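Local coordinates for penicillin-binding protein (PDB 3TG9) that probably binds penicillin and related beta-lactams, with the fold shared by penicillin-binding proteins and serine beta-lactamases, at residues K58-I63 / G228-T233; L162-V167 / Q173-A178. All blocks are in the same frame, centred on the assembly; numbering follows the deposited sequence.

Contact 1: K58-I63 / G228-T233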
loop_
_atom_site.group_PDB
_atom_site.type_symbol
_atom_site.label_atom_id
_atom_site.label_comp_id
_atom_site.label_asym_id
_atom_site.label_seq_id
_atom_site.Cartn_x
_atom_site.Cartn_y
_atom_site.Cartn_z
ATOM N N LYS B 58 6.765 -21.778 3.336
ATOM C CA LYS B 58 6.980 -22.886 2.407
ATOM C C LYS B 58 6.705 -24.208 3.116
ATOM O O LYS B 58 6.297 -25.180 2.485
ATOM C CB LYS B 58 8.404 -22.888 1.853
ATOM C CG LYS B 58 8.646 -21.891 0.737
ATOM C CD LYS B 58 9.936 -22.205 -0.022
ATOM C CE LYS B 58 10.033 -21.343 -1.267
ATOM N NZ LYS B 58 10.271 -19.922 -0.920
ATOM N N LEU B 59 6.932 -24.229 4.429
ATOM C CA LEU B 59 6.631 -25.393 5.264
ATOM C C LEU B 59 5.146 -25.768 5.236
ATOM O O LEU B 59 4.806 -26.956 5.213
ATOM C CB LEU B 59 7.071 -25.153 6.712
ATOM C CG LEU B 59 6.724 -26.250 7.731
ATOM C CD1 LEU B 59 7.245 -27.608 7.291
ATOM C CD2 LEU B 59 7.288 -25.892 9.085
ATOM N N PHE B 60 4.272 -24.756 5.257
ATOM C CA PHE B 60 2.829 -24.987 5.234
ATOM C C PHE B 60 2.447 -25.580 3.886
ATOM O O PHE B 60 1.522 -26.384 3.788
ATOM C CB PHE B 60 2.019 -23.689 5.442
ATOM C CG PHE B 60 2.484 -22.834 6.599
ATOM C CD1 PHE B 60 3.351 -23.330 7.561
ATOM C CD2 PHE B 60 2.029 -21.525 6.728
ATOM C CE1 PHE B 60 3.772 -22.530 8.619
ATOM C CE2 PHE B 60 2.444 -20.723 7.782
ATOM C CZ PHE B 60 3.323 -21.233 8.726
ATOM N N THR B 61 3.148 -25.159 2.838
ATOM C CA THR B 61 2.909 -25.700 1.508
ATOM C C THR B 61 3.289 -27.177 1.478
ATOM O O THR B 61 2.559 -28.001 0.931
ATOM C CB THR B 61 3.703 -24.937 0.437
ATOM O OG1 THR B 61 3.395 -23.544 0.527
ATOM C CG2 THR B 61 3.358 -25.439 -0.951
ATOM N N ALA B 62 4.422 -27.510 2.084
ATOM C CA ALA B 62 4.877 -28.899 2.127
ATOM C C ALA B 62 3.927 -29.745 2.956
ATOM O O ALA B 62 3.585 -30.864 2.574
ATOM C CB ALA B 62 6.277 -28.981 2.680
ATOM N N ILE B 63 3.496 -29.208 4.092
ATOM C CA ILE B 63 2.548 -29.914 4.947
ATOM C C ILE B 63 1.273 -30.222 4.159
ATOM O O ILE B 63 0.752 -31.337 4.200
ATOM C CB ILE B 63 2.193 -29.076 6.189
ATOM C CG1 ILE B 63 3.428 -28.843 7.057
ATOM C CG2 ILE B 63 1.082 -29.748 7.007
ATOM C CD1 ILE B 63 3.136 -28.060 8.335
ATOM N N GLY B 228 5.671 -17.894 -0.115
ATOM C CA GLY B 228 5.963 -17.003 0.988
ATOM C C GLY B 228 4.881 -15.989 1.285
ATOM O O GLY B 228 3.894 -15.871 0.559
ATOM N N GLY B 229 5.057 -15.263 2.383
ATOM C CA GLY B 229 4.234 -14.101 2.646
ATOM C C GLY B 229 3.049 -14.281 3.580
ATOM O O GLY B 229 2.271 -13.339 3.746
ATOM N N ALA B 230 2.892 -15.461 4.181
ATOM C CA ALA B 230 1.800 -15.662 5.137
ATOM C C ALA B 230 2.072 -14.912 6.440
ATOM O O ALA B 230 3.209 -14.517 6.713
ATOM C CB ALA B 230 1.579 -17.134 5.410
ATOM N N TYR B 231 1.020 -14.708 7.233
ATOM C CA TYR B 231 1.125 -13.997 8.505
ATOM C C TYR B 231 0.818 -14.933 9.667
ATOM O O TYR B 231 -0.088 -15.752 9.577
ATOM C CB TYR B 231 0.142 -12.829 8.562
ATOM C CG TYR B 231 0.467 -11.635 7.665
ATOM C CD1 TYR B 231 1.067 -10.492 8.188
ATOM C CD2 TYR B 231 0.153 -11.643 6.310
ATOM C CE1 TYR B 231 1.362 -9.393 7.388
ATOM C CE2 TYR B 231 0.443 -10.529 5.488
ATOM C CZ TYR B 231 1.043 -9.413 6.041
ATOM O OH TYR B 231 1.329 -8.308 5.265
ATOM N N VAL B 232 1.572 -14.811 10.752
ATOM C CA VAL B 232 1.262 -15.529 11.978
ATOM C C VAL B 232 1.686 -14.668 13.149
ATOM O O VAL B 232 2.392 -13.675 12.968
ATOM C CB VAL B 232 2.033 -16.868 12.083
ATOM C CG1 VAL B 232 1.710 -17.779 10.906
ATOM C CG2 VAL B 232 3.524 -16.609 12.177
ATOM N N THR B 233 1.242 -15.056 14.343
ATOM C CA THR B 233 1.796 -14.547 15.591
ATOM C C THR B 233 2.848 -15.556 16.045
ATOM O O THR B 233 2.808 -16.714 15.629
ATOM C CB THR B 233 0.726 -14.475 16.687
ATOM O OG1 THR B 233 0.196 -15.787 16.910
ATOM C CG2 THR B 233 -0.411 -13.532 16.285
#
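The ring of Phe-60 packs on the methyl groups of Ala-230 and Val-232. This joins the helix that carries a probable SxxK motif to the loop and strand across from it, as in the serine beta-lactamase and penicillin-binding protein fold. One ring corner makes both contacts. Phe-60 CE2 lies 4.4 Å from Ala-230 CB and equally far from Val-232 CG1. The Val-232 methyl comes at the ring edge, near its plane. The Ala-230 methyl approaches obliquely. Phe-60 CG stands beside its own backbone N (chi1 -48°), which points the ring toward strand 231-232. Val-232 uses the branch that is anti to its carbonyl carbon (chi1 -59°). Between these two residues, the CB of Tyr-231 points away from the helix, so its ring takes no part. The contact is buried but small and purely apolar. Around the Phe-60 ring, Phe-181 stands nearly perpendicular to it, and Met-237 and Leu-240 of helix 234-245 also touch it.

Lys-58 runs alongside the start of segment 228-233 without packing closely on it. Its chain is extended as far as CE, then turned about CD-CE (chi4 70°). Lys-58 NZ remains 5.1 Å from Gly-228 N. Lys-58 is the probable SxxK lysine, with Ser-55 and Tyr-152 completing the pattern, which is consistent with the contact lying beside the active site. Thr-61, one turn along the helix, bonds through OG1 to Ser-226 O, just before segment 228-233. Lys-58 NZ hydrogen-bonds to Tyr-152 OH, Asn-154 OD1 and Asp-227 O, and weakly to Ser-55 OG.

Contact 2: L162-V167 / Q173-A178; sequences LVVESV and QEYVEA
Val-164 sets a methyl group over one face of the Tyr-175 ring, where two consecutive helices pack together. The two side chains cross at about a right angle. The methyl is Val-164 CG1, placed anti to the backbone N (chi1 167°). It sits toward the CB end of the ring, 3.8 Å from Tyr-175 CG. Its distance to the ring centroid is 4.2 Å, at 27° from the normal, a CH-pi contact. Tyr-175 CG also lies opposite its backbone N (chi1 -174°), which projects the ring toward helix 155-168 with a face to Val-164 CG1. The hydroxyl, at the other end of the ring, is hydrogen-bonded to Gln-67 OE1.

A polar link lies beside this apolar one. Glu-165 OE2 and Gln-173 OE1 are 4.3 Å apart, and a water bridges them. The water donates to both, at 2.7 Å from Glu-165 OE2 and 3.1 Å from Gln-173 OE1. The same carboxylate oxygen takes the backbone N-H of Phe-172 and a salt bridge from Arg-129, which probably favours its charged form. Gln-173 NE2 is held separately by Gly-224 O.

Helices 155-168 and 172-182 follow each other after a three-residue turn and pack at a steep angle. Helix 58-70 packs against both: Ile-65 touches Val-164, while Ala-64 and Leu-68 touch Tyr-175.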
loop_
_atom_site.group_PDB
_atom_site.type_symbol
_atom_site.label_atom_id
_atom_site.label_comp_id
_atom_site.label_asym_id
_atom_site.label_seq_id
_atom_site.Cartn_x
_atom_site.Cartn_y
_atom_site.Cartn_z
ATOM N N LEU B 162 -0.162 -24.564 -6.939
ATOM C CA LEU B 162 -1.087 -24.845 -8.027
ATOM C C LEU B 162 -1.544 -26.305 -8.012
ATOM O O LEU B 162 -2.669 -26.617 -8.395
ATOM C CB LEU B 162 -0.453 -24.473 -9.368
ATOM C CG LEU B 162 -0.356 -22.954 -9.526
ATOM C CD1 LEU B 162 0.418 -22.549 -10.771
ATOM C CD2 LEU B 162 -1.752 -22.351 -9.537
ATOM N N VAL B 163 -0.675 -27.202 -7.560
ATOM C CA VAL B 163 -1.061 -28.599 -7.428
ATOM C C VAL B 163 -2.075 -28.760 -6.304
ATOM O O VAL B 163 -3.081 -29.447 -6.461
ATOM C CB VAL B 163 0.156 -29.512 -7.195
ATOM C CG1 VAL B 163 -0.298 -30.913 -6.817
ATOM C CG2 VAL B 163 1.037 -29.540 -8.444
ATOM N N VAL B 164 -1.821 -28.107 -5.175
ATOM C CA VAL B 164 -2.746 -28.172 -4.054
ATOM C C VAL B 164 -4.133 -27.709 -4.471
ATOM O O VAL B 164 -5.138 -28.300 -4.076
ATOM C CB VAL B 164 -2.262 -27.327 -2.860
ATOM C CG1 VAL B 164 -3.386 -27.151 -1.837
ATOM C CG2 VAL B 164 -1.045 -27.973 -2.210
ATOM N N GLU B 165 -4.182 -26.651 -5.277
ATOM C CA GLU B 165 -5.446 -26.092 -5.737
ATOM C C GLU B 165 -6.129 -27.047 -6.700
ATOM O O GLU B 165 -7.333 -27.305 -6.600
ATOM C CB GLU B 165 -5.218 -24.739 -6.424
ATOM C CG GLU B 165 -4.820 -23.624 -5.476
ATOM C CD GLU B 165 -4.721 -22.264 -6.154
ATOM O OE1 GLU B 165 -4.587 -22.206 -7.395
ATOM O OE2 GLU B 165 -4.769 -21.248 -5.431
ATOM N N SER B 166 -5.341 -27.565 -7.633
ATOM C CA SER B 166 -5.846 -28.436 -8.685
ATOM C C SER B 166 -6.379 -29.748 -8.122
ATOM O O SER B 166 -7.362 -30.299 -8.623
ATOM C CB SER B 166 -4.746 -28.705 -9.714
ATOM O OG SER B 166 -5.265 -29.339 -10.868
ATOM N N VAL B 167 -5.724 -30.240 -7.073
ATOM C CA VAL B 167 -6.118 -31.485 -6.425
ATOM C C VAL B 167 -7.271 -31.282 -5.453
ATOM O O VAL B 167 -8.142 -32.141 -5.326
ATOM C CB VAL B 167 -4.933 -32.112 -5.643
ATOM C CG1 VAL B 167 -5.410 -33.250 -4.761
ATOM C CG2 VAL B 167 -3.832 -32.574 -6.604
ATOM N N GLN B 173 -4.743 -20.684 -0.312
ATOM C CA GLN B 173 -4.984 -20.024 0.969
ATOM C C GLN B 173 -6.122 -20.674 1.761
ATOM O O GLN B 173 -6.015 -20.888 2.980
ATOM C CB GLN B 173 -5.276 -18.534 0.738
ATOM C CG GLN B 173 -4.114 -17.751 0.095
ATOM C CD GLN B 173 -3.972 -17.969 -1.413
ATOM O OE1 GLN B 173 -4.770 -18.676 -2.032
ATOM N NE2 GLN B 173 -2.954 -17.343 -2.013
ATOM N N GLU B 174 -7.209 -20.983 1.064
ATOM C CA GLU B 174 -8.337 -21.662 1.677
ATOM C C GLU B 174 -7.913 -23.016 2.239
ATOM O O GLU B 174 -8.277 -23.371 3.362
ATOM C CB GLU B 174 -9.470 -21.848 0.667
ATOM C CG GLU B 174 -10.348 -20.628 0.499
ATOM C CD GLU B 174 -11.299 -20.756 -0.675
ATOM O OE1 GLU B 174 -11.058 -21.607 -1.556
ATOM O OE2 GLU B 174 -12.284 -19.991 -0.725
ATOM N N TYR B 175 -7.144 -23.769 1.457
ATOM C CA TYR B 175 -6.697 -25.079 1.903
ATOM C C TYR B 175 -5.888 -24.972 3.198
ATOM O O TYR B 175 -6.165 -25.672 4.175
ATOM C CB TYR B 175 -5.888 -25.807 0.826
ATOM C CG TYR B 175 -5.558 -27.233 1.239
ATOM C CD1 TYR B 175 -6.323 -28.302 0.786
ATOM C CD2 TYR B 175 -4.516 -27.502 2.120
ATOM C CE1 TYR B 175 -6.049 -29.604 1.182
ATOM C CE2 TYR B 175 -4.232 -28.806 2.521
ATOM C CZ TYR B 175 -5.002 -29.851 2.046
ATOM O OH TYR B 175 -4.733 -31.151 2.435
ATOM N N VAL B 176 -4.901 -24.083 3.209
ATOM C CA VAL B 176 -3.984 -23.997 4.340
ATOM C C VAL B 176 -4.659 -23.498 5.611
ATOM O O VAL B 176 -4.457 -24.056 6.689
ATOM C CB VAL B 176 -2.754 -23.125 4.013
ATOM C CG1 VAL B 176 -1.918 -22.890 5.261
ATOM C CG2 VAL B 176 -1.914 -23.786 2.927
ATOM N N GLU B 177 -5.456 -22.444 5.486
ATOM C CA GLU B 177 -6.161 -21.882 6.633
ATOM C C GLU B 177 -7.110 -22.920 7.252
ATOM O O GLU B 177 -7.333 -22.940 8.470
ATOM C CB GLU B 177 -6.902 -20.591 6.218
ATOM C CG GLU B 177 -5.944 -19.536 5.619
ATOM C CD GLU B 177 -6.618 -18.231 5.192
ATOM O OE1 GLU B 177 -7.771 -18.263 4.702
ATOM O OE2 GLU B 177 -5.973 -17.163 5.322
ATOM N N ALA B 178 -7.641 -23.803 6.412
ATOM C CA ALA B 178 -8.572 -24.830 6.866
ATOM C C ALA B 178 -7.861 -26.098 7.366
ATOM O O ALA B 178 -8.137 -26.586 8.460
ATOM C CB ALA B 178 -9.551 -25.174 5.749
HETATM O O HOH W 1 -4.508 -18.601 -5.170
#

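How the contacts relate
From the N terminus, the chain passes strand 51-52 and enters helix 58-70, where contact 1 begins. It then runs through helices 93-98, 155-168 and 172-182 before strand 231-232 closes contact 1 over 164 intervening residues. Contact 2 falls wholly within that long loop and closes a loop of just five residues. The two are therefore nested and do not cross. Their centres are 12 Å apart. Contact 1 ties helix 58-70 to the segment leading into helix 234-245. Contact 2 spans the turn between helices 155-168 and 172-182. Val-176 of the second helix then leans on Phe-60, with Val-176 CG1 4.0 Å from Phe-60 CB, and so the two contacts meet directly.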